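Local coordinates for cell wall surface anchor family protein (Streptococcus agalactiae, PDB 3PHS) that serves as a minor pilin of the bacterial surface and mediates adhesion to lung epithelial cells through an IgG-like domain, at residues L15-L20 / I127-I132; Y50-T55 / D97-G102; L20-I25 / I34-G39; W133-L138 / G198-D203. All coordinates share one frame; numbering follows the deposited sequence.

Contact 1: L15-L20 / I127-I132; sequences LTIVHL and IYPKII
I17 and I127 pair as a parallel beta bridge, flanked by two nearly straight backbone bonds: I127 N gives its hydrogen to T16 O (2.9 Å) and V18 N to I127 O (2.8 Å). Packing is tight beyond this bridge. I17 CG2 meets the P129 ring at CG, 3.5 Å away, the two side chains crossing at about a right angle. V18 lies alongside Y128, its CB 3.5 Å from CE2 and its CG2 over the ring face, while L20 CD1 reaches the edge of the same ring. H19 swings CG away from its own N (chi1 -173°) and offers a ring face to I131, whose CD1 stands 3.4 Å above the ring plane and over its centre. The rotation of that imidazole is fixed by a hydrogen bond between ND1 and the Y47 hydroxyl.

Past V18 the backbones part, and waters replace direct main-chain bonds. One molecule donates to V18 O (2.7 Å) and P129 O (2.9 Å); another joins L20 O to I131 O. A bridge that gives way to water is how the first strand parts from the last strand of this domain, and their parallel pairing is consistent with the IgG-rev fold.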
loop_
_atom_site.group_PDB
_atom_site.type_symbol
_atom_site.label_atom_id
_atom_site.label_comp_id
_atom_site.label_asym_id
_atom_site.label_seq_id
_atom_site.Cartn_x
_atom_site.Cartn_y
_atom_site.Cartn_z
ATOM N N LEU A 15 -23.976 4.976 -11.885
ATOM C CA LEU A 15 -22.706 5.470 -11.363
ATOM C C LEU A 15 -21.584 4.838 -12.158
ATOM O O LEU A 15 -21.594 3.624 -12.379
ATOM C CB LEU A 15 -22.568 5.093 -9.886
ATOM C CG LEU A 15 -21.217 5.353 -9.227
ATOM C CD1 LEU A 15 -20.884 6.848 -9.202
ATOM C CD2 LEU A 15 -21.182 4.773 -7.804
ATOM N N THR A 16 -20.614 5.661 -12.573
ATOM C CA THR A 16 -19.464 5.183 -13.344
ATOM C C THR A 16 -18.226 5.618 -12.607
ATOM O O THR A 16 -18.074 6.792 -12.331
ATOM C CB THR A 16 -19.427 5.788 -14.776
ATOM O OG1 THR A 16 -20.622 5.425 -15.489
ATOM C CG2 THR A 16 -18.197 5.277 -15.567
ATOM N N ILE A 17 -17.356 4.664 -12.266
ATOM C CA ILE A 17 -16.089 4.979 -11.605
ATOM C C ILE A 17 -15.042 4.875 -12.682
ATOM O O ILE A 17 -14.941 3.839 -13.329
ATOM C CB ILE A 17 -15.748 3.941 -10.469
ATOM C CG1 ILE A 17 -16.843 3.841 -9.384
ATOM C CG2 ILE A 17 -14.379 4.211 -9.850
ATOM C CD1 ILE A 17 -17.582 5.040 -9.081
ATOM N N VAL A 18 -14.263 5.940 -12.885
ATOM C CA VAL A 18 -13.251 5.951 -13.946
ATOM C C VAL A 18 -11.879 5.935 -13.304
ATOM O O VAL A 18 -11.479 6.895 -12.637
ATOM C CB VAL A 18 -13.402 7.182 -14.895
ATOM C CG1 VAL A 18 -12.529 7.041 -16.162
ATOM C CG2 VAL A 18 -14.861 7.362 -15.320
ATOM N N HIS A 19 -11.160 4.828 -13.499
ATOM C CA HIS A 19 -9.855 4.639 -12.878
ATOM C C HIS A 19 -8.722 4.993 -13.855
ATOM O O HIS A 19 -8.433 4.221 -14.761
ATOM C CB HIS A 19 -9.730 3.175 -12.405
ATOM C CG HIS A 19 -8.493 2.899 -11.607
ATOM N ND1 HIS A 19 -8.522 2.587 -10.265
ATOM C CD2 HIS A 19 -7.185 2.875 -11.971
ATOM C CE1 HIS A 19 -7.287 2.414 -9.826
ATOM N NE2 HIS A 19 -6.455 2.575 -10.842
ATOM N N LEU A 20 -8.106 6.166 -13.666
ATOM C CA LEU A 20 -7.044 6.679 -14.549
ATOM C C LEU A 20 -5.774 6.911 -13.763
ATOM O O LEU A 20 -5.806 7.493 -12.671
ATOM C CB LEU A 20 -7.457 8.012 -15.206
ATOM C CG LEU A 20 -8.783 7.983 -15.985
ATOM C CD1 LEU A 20 -9.142 9.368 -16.535
ATOM C CD2 LEU A 20 -8.696 6.945 -17.113
ATOM N N ILE A 127 -17.400 9.532 -11.506
ATOM C CA ILE A 127 -16.436 9.889 -10.467
ATOM C C ILE A 127 -15.058 9.342 -10.821
ATOM O O ILE A 127 -14.946 8.258 -11.406
ATOM C CB ILE A 127 -16.857 9.402 -9.052
ATOM C CG1 ILE A 127 -16.943 7.911 -9.006
ATOM C CG2 ILE A 127 -18.204 10.059 -8.540
ATOM C CD1 ILE A 127 -16.303 7.398 -7.785
ATOM N N TYR A 128 -14.034 10.114 -10.466
ATOM C CA TYR A 128 -12.644 9.807 -10.763
ATOM C C TYR A 128 -11.921 9.674 -9.416
ATOM O O TYR A 128 -11.545 10.689 -8.823
ATOM C CB TYR A 128 -12.011 10.929 -11.604
ATOM C CG TYR A 128 -12.635 11.080 -12.986
ATOM C CD1 TYR A 128 -13.804 11.829 -13.161
ATOM C CD2 TYR A 128 -12.079 10.458 -14.095
ATOM C CE1 TYR A 128 -14.417 11.944 -14.437
ATOM C CE2 TYR A 128 -12.670 10.574 -15.373
ATOM C CZ TYR A 128 -13.842 11.320 -15.522
ATOM O OH TYR A 128 -14.425 11.452 -16.762
ATOM N N PRO A 129 -11.767 8.434 -8.900
ATOM C CA PRO A 129 -11.099 8.346 -7.591
ATOM C C PRO A 129 -9.672 8.884 -7.681
ATOM O O PRO A 129 -9.078 8.870 -8.761
ATOM C CB PRO A 129 -11.101 6.839 -7.290
ATOM C CG PRO A 129 -12.280 6.304 -8.074
ATOM C CD PRO A 129 -12.241 7.108 -9.355
ATOM N N LYS A 130 -9.143 9.365 -6.560
ATOM C CA LYS A 130 -7.763 9.873 -6.496
ATOM C C LYS A 130 -6.841 8.677 -6.379
ATOM O O LYS A 130 -6.975 7.866 -5.459
ATOM C CB LYS A 130 -7.585 10.811 -5.300
ATOM C CG LYS A 130 -8.518 12.020 -5.373
ATOM C CD LYS A 130 -8.404 12.933 -4.145
ATOM C CE LYS A 130 -9.534 13.967 -4.148
ATOM N NZ LYS A 130 -9.706 14.581 -2.792
ATOM N N ILE A 131 -5.953 8.536 -7.355
ATOM C CA ILE A 131 -5.193 7.315 -7.496
ATOM C C ILE A 131 -3.715 7.656 -7.475
ATOM O O ILE A 131 -3.273 8.529 -8.207
ATOM C CB ILE A 131 -5.569 6.583 -8.810
ATOM C CG1 ILE A 131 -6.994 6.013 -8.702
ATOM C CG2 ILE A 131 -4.595 5.411 -9.118
ATOM C CD1 ILE A 131 -7.678 5.930 -10.055
ATOM N N ILE A 132 -2.965 6.963 -6.628
ATOM C CA ILE A 132 -1.518 7.141 -6.620
ATOM C C ILE A 132 -0.861 5.903 -7.215
ATOM O O ILE A 132 -1.326 4.774 -7.007
ATOM C CB ILE A 132 -0.918 7.528 -5.229
ATOM C CG1 ILE A 132 -1.197 6.453 -4.181
ATOM C CG2 ILE A 132 -1.408 8.939 -4.776
ATOM C CD1 ILE A 132 -0.258 6.537 -2.952
HETATM O O HOH W 1 -9.482 8.417 -11.601
HETATM O O HOH W 2 -3.760 9.005 -10.767
#

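Contact 2: Y50-T55 / D97-G102; sequences YQLKST and DGIYYG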
loop_
_atom_site.group_PDB
_atom_site.type_symbol
_atom_site.label_atom_id
_atom_site.label_comp_id
_atom_site.label_asym_id
_atom_site.label_seq_id
_atom_site.Cartn_x
_atom_site.Cartn_y
_atom_site.Cartn_z
ATOM N N TYR A 50 -20.654 0.496 -0.987
ATOM C CA TYR A 50 -21.418 0.113 0.203
ATOM C C TYR A 50 -22.521 1.138 0.426
ATOM O O TYR A 50 -22.249 2.320 0.634
ATOM C CB TYR A 50 -20.494 -0.004 1.413
ATOM C CG TYR A 50 -19.578 -1.195 1.270
ATOM C CD1 TYR A 50 -18.417 -1.121 0.494
ATOM C CD2 TYR A 50 -19.922 -2.419 1.835
ATOM C CE1 TYR A 50 -17.588 -2.235 0.337
ATOM C CE2 TYR A 50 -19.107 -3.540 1.677
ATOM C CZ TYR A 50 -17.941 -3.433 0.945
ATOM O OH TYR A 50 -17.174 -4.552 0.788
ATOM N N GLN A 51 -23.765 0.685 0.304
ATOM C CA GLN A 51 -24.923 1.550 0.515
ATOM C C GLN A 51 -25.093 1.830 2.016
ATOM O O GLN A 51 -25.324 0.905 2.795
ATOM C CB GLN A 51 -26.152 0.819 -0.005
ATOM C CG GLN A 51 -27.405 1.628 -0.194
ATOM C CD GLN A 51 -28.464 0.704 -0.783
ATOM O OE1 GLN A 51 -28.673 0.672 -1.993
ATOM N NE2 GLN A 51 -29.035 -0.125 0.047
ATOM N N LEU A 52 -24.986 3.097 2.416
ATOM C CA LEU A 52 -25.100 3.449 3.843
ATOM C C LEU A 52 -26.506 3.202 4.384
ATOM O O LEU A 52 -27.486 3.388 3.670
ATOM C CB LEU A 52 -24.703 4.909 4.097
ATOM C CG LEU A 52 -23.230 5.176 4.386
ATOM C CD1 LEU A 52 -22.343 4.753 3.201
ATOM C CD2 LEU A 52 -23.017 6.636 4.740
ATOM N N LYS A 53 -26.572 2.747 5.633
ATOM C CA LYS A 53 -27.850 2.621 6.347
ATOM C C LYS A 53 -28.159 3.866 7.154
ATOM O O LYS A 53 -29.322 4.157 7.419
ATOM C CB LYS A 53 -27.829 1.404 7.275
ATOM C CG LYS A 53 -27.747 0.074 6.547
ATOM C CD LYS A 53 -27.900 -1.114 7.510
ATOM C CE LYS A 53 -29.286 -1.749 7.428
ATOM N NZ LYS A 53 -30.430 -0.774 7.517
ATOM N N SER A 54 -27.116 4.609 7.520
ATOM C CA SER A 54 -27.220 5.749 8.436
ATOM C C SER A 54 -26.272 6.850 8.005
ATOM O O SER A 54 -25.173 6.560 7.496
ATOM C CB SER A 54 -26.889 5.302 9.867
ATOM O OG SER A 54 -26.873 6.414 10.765
ATOM N N THR A 55 -26.688 8.109 8.191
ATOM C CA THR A 55 -25.793 9.246 7.951
ATOM C C THR A 55 -25.618 10.136 9.192
ATOM O O THR A 55 -25.399 11.343 9.065
ATOM C CB THR A 55 -26.256 10.123 6.761
ATOM O OG1 THR A 55 -27.557 10.665 7.035
ATOM C CG2 THR A 55 -26.295 9.312 5.472
ATOM N N ASP A 97 -31.343 5.349 -5.020
ATOM C CA ASP A 97 -31.009 6.643 -4.506
ATOM C C ASP A 97 -30.469 6.455 -3.081
ATOM O O ASP A 97 -31.030 5.689 -2.288
ATOM C CB ASP A 97 -32.274 7.505 -4.562
ATOM C CG ASP A 97 -31.993 8.941 -4.313
ATOM O OD1 ASP A 97 -31.737 9.268 -3.142
ATOM O OD2 ASP A 97 -32.009 9.741 -5.278
ATOM N N GLY A 98 -29.334 7.078 -2.773
ATOM C CA GLY A 98 -28.692 6.833 -1.475
ATOM C C GLY A 98 -27.295 7.409 -1.372
ATOM O O GLY A 98 -26.835 8.091 -2.286
ATOM N N ILE A 99 -26.639 7.143 -0.244
ATOM C CA ILE A 99 -25.249 7.545 -0.021
ATOM C C ILE A 99 -24.421 6.275 -0.060
ATOM O O ILE A 99 -24.771 5.301 0.582
ATOM C CB ILE A 99 -25.030 8.270 1.362
ATOM C CG1 ILE A 99 -25.968 9.490 1.556
ATOM C CG2 ILE A 99 -23.552 8.674 1.554
ATOM C CD1 ILE A 99 -26.022 10.400 0.396
ATOM N N TYR A 100 -23.336 6.289 -0.830
ATOM C CA TYR A 100 -22.493 5.118 -1.000
ATOM C C TYR A 100 -21.045 5.439 -0.661
ATOM O O TYR A 100 -20.532 6.498 -1.015
ATOM C CB TYR A 100 -22.526 4.615 -2.442
ATOM C CG TYR A 100 -23.880 4.103 -2.860
ATOM C CD1 TYR A 100 -24.907 4.998 -3.212
ATOM C CD2 TYR A 100 -24.151 2.725 -2.860
ATOM C CE1 TYR A 100 -26.192 4.509 -3.584
ATOM C CE2 TYR A 100 -25.420 2.236 -3.223
ATOM C CZ TYR A 100 -26.423 3.133 -3.573
ATOM O OH TYR A 100 -27.670 2.635 -3.915
ATOM N N TYR A 101 -20.412 4.498 0.021
ATOM C CA TYR A 101 -18.988 4.535 0.263
ATOM C C TYR A 101 -18.349 3.588 -0.728
ATOM O O TYR A 101 -18.684 2.403 -0.756
ATOM C CB TYR A 101 -18.701 4.063 1.681
ATOM C CG TYR A 101 -17.237 3.950 2.043
ATOM C CD1 TYR A 101 -16.465 5.092 2.289
ATOM C CD2 TYR A 101 -16.632 2.695 2.166
ATOM C CE1 TYR A 101 -15.122 4.975 2.645
ATOM C CE2 TYR A 101 -15.285 2.571 2.520
ATOM C CZ TYR A 101 -14.552 3.719 2.762
ATOM O OH TYR A 101 -13.233 3.596 3.124
ATOM N N GLY A 102 -17.404 4.109 -1.503
ATOM C CA GLY A 102 -16.713 3.340 -2.531
ATOM C C GLY A 102 -15.224 3.227 -2.258
ATOM O O GLY A 102 -14.608 4.161 -1.766
HETATM O O HOH W 3 -28.031 5.310 1.457
#
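Strands 50-52 and 98-102 run antiparallel at 140°, their axes 4.6 Å apart at closest, with Y50 and Y101 as a hydrogen-bonded pair and Q51 with Y100 as a non-hydrogen-bonded one. They are the two inner strands of a four-stranded antiparallel sheet in the Ig-like N-terminal half of the pilin. Y50 N reaches Y101 O at 2.8 Å, Y101 N returns to Y50 O, and L52 N bonds I99 O at 171°.

Side chains alternate between two environments. Y50 and Y101 share the face packed against helices 60-65 and 69-75, where the Y101 hydroxyl bonds N65. L52 joins them there, spreading its two methyls: CD1 lies 4.0 Å from Y101 CB and CD2 3.8 Å from I99 CG2. On the opposite face Q51, extended with CG anti to its backbone N (chi1 -166°), runs alongside Y100, its CB 3.6 Å from CE2. The polar ends have partners beyond the pair: Q78 NE2 bonds Q51 OE1, and the Y100 hydroxyl bonds P96 O.

Where the strands begin to separate, a water is inserted into the pairing, accepting from I99 N at 2.9 Å and donating to L52 O at 3.0 Å.

Contact 3: L20-I25 / I34-G39; sequences LEARDI and IAPKEG
This is a surface contact made by packing and one water, without a direct hydrogen bond across it, and it lies in the long connection that leaves strand 13-21 and comes back to strand 40-41. P36 meets two residues of the outgoing segment. Its CG touches L20 CD1 at 3.7 Å, the two side chains meeting at a slant, and its CB lies 4.0 Å from A22 CB. The A22 methyl also presses on the returning backbone, 3.3 Å from E38 O. G39 has no side chain to keep the chains apart, and its CA approaches E21 O at 3.6 Å in a CA-H...O contact.

Farther out, R23 and E38 run side by side, but it is the aliphatic part of the glutamate that meets the arginine: E38 CG lies 3.6 Å from R23 NH2, at the guanidinium edge. The E38 chain bends at chi2 (-66°), and its carboxylate stands almost perpendicular to the guanidinium plane, the nearest charged atoms not in contact. R23 instead makes its salt bridge through NE with D26, while I25 CD1 lies over one face of the guanidinium. The extended K37 reaches a water 2.6 Å from its NZ, and that water donates to I25 O.

Backbone bonding of E21 with T40 then takes up the pairing of the strands, so the arrangement is that of a beta hairpin with a long connecting loop.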
loop_
_atom_site.group_PDB
_atom_site.type_symbol
_atom_site.label_atom_id
_atom_site.label_comp_id
_atom_site.label_asym_id
_atom_site.label_seq_id
_atom_site.Cartn_x
_atom_site.Cartn_y
_atom_site.Cartn_z
ATOM N N LEU A 20 -8.106 6.166 -13.666
ATOM C CA LEU A 20 -7.044 6.679 -14.549
ATOM C C LEU A 20 -5.774 6.911 -13.763
ATOM O O LEU A 20 -5.806 7.493 -12.671
ATOM C CB LEU A 20 -7.457 8.012 -15.206
ATOM C CG LEU A 20 -8.783 7.983 -15.985
ATOM C CD1 LEU A 20 -9.142 9.368 -16.535
ATOM C CD2 LEU A 20 -8.696 6.945 -17.113
ATOM N N GLU A 21 -4.651 6.456 -14.310
ATOM C CA GLU A 21 -3.365 6.835 -13.761
ATOM C C GLU A 21 -2.937 8.108 -14.487
ATOM O O GLU A 21 -2.643 8.078 -15.682
ATOM C CB GLU A 21 -2.330 5.700 -13.908
ATOM C CG GLU A 21 -2.617 4.544 -12.934
ATOM C CD GLU A 21 -1.638 3.378 -13.035
ATOM O OE1 GLU A 21 -0.793 3.343 -13.962
ATOM O OE2 GLU A 21 -1.761 2.474 -12.188
ATOM N N ALA A 22 -2.931 9.208 -13.751
ATOM C CA ALA A 22 -2.653 10.527 -14.305
ATOM C C ALA A 22 -1.431 11.115 -13.616
ATOM O O ALA A 22 -1.090 10.714 -12.501
ATOM C CB ALA A 22 -3.877 11.448 -14.110
ATOM N N ARG A 23 -0.796 12.084 -14.266
ATOM C CA ARG A 23 0.326 12.821 -13.672
ATOM C C ARG A 23 -0.190 13.915 -12.738
ATOM O O ARG A 23 -1.295 14.437 -12.939
ATOM C CB ARG A 23 1.162 13.491 -14.781
ATOM C CG ARG A 23 1.688 12.554 -15.892
ATOM C CD ARG A 23 2.178 13.352 -17.116
ATOM N NE ARG A 23 1.075 13.924 -17.911
ATOM C CZ ARG A 23 1.225 14.557 -19.076
ATOM N NH1 ARG A 23 2.430 14.699 -19.609
ATOM N NH2 ARG A 23 0.172 15.061 -19.722
ATOM N N ASP A 24 0.611 14.298 -11.743
ATOM C CA ASP A 24 0.181 15.339 -10.811
ATOM C C ASP A 24 -0.286 16.571 -11.601
ATOM O O ASP A 24 -1.259 17.217 -11.214
ATOM C CB ASP A 24 1.281 15.719 -9.805
ATOM C CG ASP A 24 1.460 14.689 -8.680
ATOM O OD1 ASP A 24 0.799 13.619 -8.681
ATOM O OD2 ASP A 24 2.290 14.961 -7.776
ATOM N N ILE A 25 0.380 16.856 -12.725
ATOM C CA ILE A 25 0.012 18.019 -13.562
ATOM C C ILE A 25 -1.296 17.867 -14.370
ATOM O O ILE A 25 -1.891 18.868 -14.776
ATOM C CB ILE A 25 1.163 18.488 -14.500
ATOM C CG1 ILE A 25 1.580 17.375 -15.468
ATOM C CG2 ILE A 25 2.343 18.978 -13.667
ATOM C CD1 ILE A 25 1.551 17.783 -16.912
ATOM N N ILE A 34 -14.480 15.894 -11.413
ATOM C CA ILE A 34 -13.714 16.561 -12.489
ATOM C C ILE A 34 -12.677 15.619 -13.085
ATOM O O ILE A 34 -11.764 15.214 -12.378
ATOM C CB ILE A 34 -12.985 17.851 -11.962
ATOM C CG1 ILE A 34 -13.992 18.933 -11.533
ATOM C CG2 ILE A 34 -11.975 18.380 -12.990
ATOM C CD1 ILE A 34 -14.678 19.687 -12.699
ATOM N N ALA A 35 -12.817 15.291 -14.377
ATOM C CA ALA A 35 -11.839 14.448 -15.090
ATOM C C ALA A 35 -10.444 15.067 -15.064
ATOM O O ALA A 35 -10.297 16.284 -15.205
ATOM C CB ALA A 35 -12.273 14.198 -16.550
ATOM N N PRO A 36 -9.408 14.228 -14.877
ATOM C CA PRO A 36 -8.080 14.766 -15.104
ATOM C C PRO A 36 -7.916 15.106 -16.591
ATOM O O PRO A 36 -8.667 14.600 -17.451
ATOM C CB PRO A 36 -7.137 13.616 -14.691
ATOM C CG PRO A 36 -7.953 12.407 -14.731
ATOM C CD PRO A 36 -9.379 12.827 -14.420
ATOM N N LYS A 37 -6.936 15.958 -16.865
ATOM C CA LYS A 37 -6.676 16.491 -18.202
ATOM C C LYS A 37 -6.168 15.413 -19.158
ATOM O O LYS A 37 -6.420 15.462 -20.367
ATOM C CB LYS A 37 -5.687 17.657 -18.092
ATOM C CG LYS A 37 -6.248 18.834 -17.278
ATOM C CD LYS A 37 -5.211 19.940 -17.083
ATOM C CE LYS A 37 -5.791 21.109 -16.261
ATOM N NZ LYS A 37 -4.801 22.245 -16.075
ATOM N N GLU A 38 -5.459 14.443 -18.589
ATOM C CA GLU A 38 -4.966 13.279 -19.302
ATOM C C GLU A 38 -5.019 12.162 -18.273
ATOM O O GLU A 38 -5.108 12.424 -17.062
ATOM C CB GLU A 38 -3.500 13.451 -19.738
ATOM C CG GLU A 38 -3.197 14.540 -20.794
ATOM C CD GLU A 38 -3.813 14.256 -22.150
ATOM O OE1 GLU A 38 -3.951 13.067 -22.523
ATOM O OE2 GLU A 38 -4.163 15.246 -22.853
ATOM N N GLY A 39 -4.931 10.924 -18.737
ATOM C CA GLY A 39 -4.930 9.796 -17.801
ATOM C C GLY A 39 -5.062 8.477 -18.515
ATOM O O GLY A 39 -5.802 8.364 -19.493
HETATM O O HOH W 4 -2.507 21.405 -15.213
#

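Contact 4: W133-L138 / G198-D203; sequences WSTGEL and GLIHGD
T135 lays its CG2 methyl over the backbone of G198, with T135 CG2 3.5 Å from G198 C, while its hydroxyl shares a water with G198 N, each 2.9 Å from the water oxygen. Here the first strand of the prealbumin-like domain, 135-146, meets the end of strand 193-200 in antiparallel pairing, though the short segments cross at 114°. G136 and L199 form the hydrogen-bonded pair: G136 N donates to L199 O at 2.8 Å and L199 N to G136 O at 3.1 Å. T135 and I200 are the neighbouring non-hydrogen-bonded pair, with side chains that diverge. The positive phi of G198 (74°) suits glycine.

On the buried side, L199 CD1 rests 4.2 Å from L138 CB; I226 touches both leucines, bringing in strand 221-226 of the other sheet. Toward the interdomain end I200 lies against the W133 backbone, CG1 beside its carbonyl oxygen, and the indole NE1 of W133 is bonded away to A22 O. The chain then turns at H201 into strand 202-210, which belongs to that other sheet, so the contact spans the crossing from one sheet to the next.

The turn is held by S134 O. It accepts from H201 N at 3.0 Å, and because H201 CG sits between the backbone N and the carbonyl carbon (chi1 68°), the imidazole folds back and brings CD2 edge-on to within 3.1 Å of the same S134 O.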
loop_
_atom_site.group_PDB
_atom_site.type_symbol
_atom_site.label_atom_id
_atom_site.label_comp_id
_atom_site.label_asym_id
_atom_site.label_seq_id
_atom_site.Cartn_x
_atom_site.Cartn_y
_atom_site.Cartn_z
ATOM N N TRP A 133 0.212 6.126 -7.963
ATOM C CA TRP A 133 0.839 5.049 -8.735
ATOM C C TRP A 133 2.335 5.241 -8.960
ATOM O O TRP A 133 3.005 4.276 -9.245
ATOM C CB TRP A 133 0.141 4.895 -10.101
ATOM C CG TRP A 133 0.185 6.148 -10.915
ATOM C CD1 TRP A 133 -0.741 7.155 -10.917
ATOM C CD2 TRP A 133 1.216 6.542 -11.823
ATOM N NE1 TRP A 133 -0.349 8.151 -11.787
ATOM C CE2 TRP A 133 0.848 7.797 -12.357
ATOM C CE3 TRP A 133 2.421 5.956 -12.241
ATOM C CZ2 TRP A 133 1.643 8.478 -13.295
ATOM C CZ3 TRP A 133 3.213 6.647 -13.180
ATOM C CH2 TRP A 133 2.818 7.881 -13.686
ATOM N N SER A 134 2.835 6.476 -8.857
ATOM C CA SER A 134 4.254 6.780 -9.159
ATOM C C SER A 134 5.186 6.073 -8.177
ATOM O O SER A 134 4.952 6.088 -6.957
ATOM C CB SER A 134 4.483 8.298 -9.102
ATOM O OG SER A 134 3.933 8.921 -10.258
ATOM N N THR A 135 6.265 5.481 -8.691
ATOM C CA THR A 135 7.126 4.644 -7.825
ATOM C C THR A 135 8.457 5.301 -7.469
ATOM O O THR A 135 8.903 6.224 -8.128
ATOM C CB THR A 135 7.399 3.251 -8.441
ATOM O OG1 THR A 135 8.136 3.385 -9.677
ATOM C CG2 THR A 135 6.081 2.483 -8.670
ATOM N N GLY A 136 9.075 4.815 -6.401
ATOM C CA GLY A 136 10.478 5.118 -6.133
ATOM C C GLY A 136 11.105 3.866 -5.562
ATOM O O GLY A 136 10.492 2.810 -5.559
ATOM N N GLU A 137 12.312 4.002 -5.030
ATOM C CA GLU A 137 13.126 2.840 -4.722
ATOM C C GLU A 137 13.651 2.887 -3.288
ATOM O O GLU A 137 13.815 3.948 -2.693
ATOM C CB GLU A 137 14.270 2.765 -5.761
ATOM C CG GLU A 137 15.571 2.103 -5.344
ATOM C CD GLU A 137 16.691 2.347 -6.355
ATOM O OE1 GLU A 137 16.490 2.067 -7.559
ATOM O OE2 GLU A 137 17.771 2.837 -5.947
ATOM N N LEU A 138 13.894 1.700 -2.747
ATOM C CA LEU A 138 14.511 1.544 -1.442
ATOM C C LEU A 138 15.912 1.014 -1.672
ATOM O O LEU A 138 16.094 0.094 -2.467
ATOM C CB LEU A 138 13.731 0.513 -0.633
ATOM C CG LEU A 138 14.366 -0.069 0.629
ATOM C CD1 LEU A 138 14.581 1.066 1.649
ATOM C CD2 LEU A 138 13.455 -1.164 1.192
ATOM N N GLY A 198 10.295 0.251 -8.026
ATOM C CA GLY A 198 8.915 -0.002 -8.424
ATOM C C GLY A 198 7.971 -0.064 -7.225
ATOM O O GLY A 198 6.937 -0.744 -7.287
ATOM N N LEU A 199 8.330 0.615 -6.130
ATOM C CA LEU A 199 7.432 0.732 -4.970
ATOM C C LEU A 199 6.628 2.019 -5.081
ATOM O O LEU A 199 7.188 3.106 -5.183
ATOM C CB LEU A 199 8.201 0.721 -3.637
ATOM C CG LEU A 199 8.898 -0.621 -3.315
ATOM C CD1 LEU A 199 10.011 -0.428 -2.294
ATOM C CD2 LEU A 199 7.909 -1.680 -2.852
ATOM N N ILE A 200 5.303 1.905 -5.033
ATOM C CA ILE A 200 4.500 3.114 -5.089
ATOM C C ILE A 200 4.833 3.953 -3.868
ATOM O O ILE A 200 4.982 3.416 -2.756
ATOM C CB ILE A 200 2.987 2.816 -5.168
ATOM C CG1 ILE A 200 2.699 2.003 -6.428
ATOM C CG2 ILE A 200 2.186 4.151 -5.142
ATOM C CD1 ILE A 200 1.240 1.499 -6.549
ATOM N N HIS A 201 4.958 5.262 -4.063
ATOM C CA HIS A 201 5.333 6.159 -2.966
ATOM C C HIS A 201 4.371 6.064 -1.771
ATOM O O HIS A 201 3.150 5.885 -1.935
ATOM C CB HIS A 201 5.550 7.604 -3.457
ATOM C CG HIS A 201 4.306 8.297 -3.932
ATOM N ND1 HIS A 201 3.524 9.072 -3.100
ATOM C CD2 HIS A 201 3.724 8.353 -5.153
ATOM C CE1 HIS A 201 2.504 9.562 -3.785
ATOM N NE2 HIS A 201 2.606 9.151 -5.036
ATOM N N GLY A 202 4.937 6.146 -0.566
ATOM C CA GLY A 202 4.163 5.940 0.669
ATOM C C GLY A 202 4.984 5.274 1.750
ATOM O O GLY A 202 6.211 5.139 1.622
ATOM N N ASP A 203 4.309 4.817 2.804
ATOM C CA ASP A 203 5.006 4.319 3.994
ATOM C C ASP A 203 5.043 2.810 4.061
ATOM O O ASP A 203 4.026 2.130 3.835
ATOM C CB ASP A 203 4.367 4.904 5.266
ATOM C CG ASP A 203 4.543 6.406 5.369
ATOM O OD1 ASP A 203 5.432 6.962 4.680
ATOM O OD2 ASP A 203 3.771 7.025 6.149
HETATM O O HOH W 5 1.124 8.861 -8.070
HETATM O O HOH W 6 10.807 2.967 -8.735
#

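From the N terminus, strand 13-21 enters contact 1 and, through the shared L20, contact 3. Contact 3 closes first, a short loop back toward strand 40-41. Contact 2 closes next, around helices 60-65 and 69-75, in the second sheet of the same domain. Both are nested within the much longer loop that contact 1 closes at 127-132, and they follow one another in series. The centres of contacts 1 and 2 lie about 18 Å apart, without touching. Contact 4 opens only afterwards, where the chain passes into the second domain, yet touches contacts 1 and 3: I132 packs on H201, and W133 meets A22 and E21. Segment 128-134 thereby ties the two domains together.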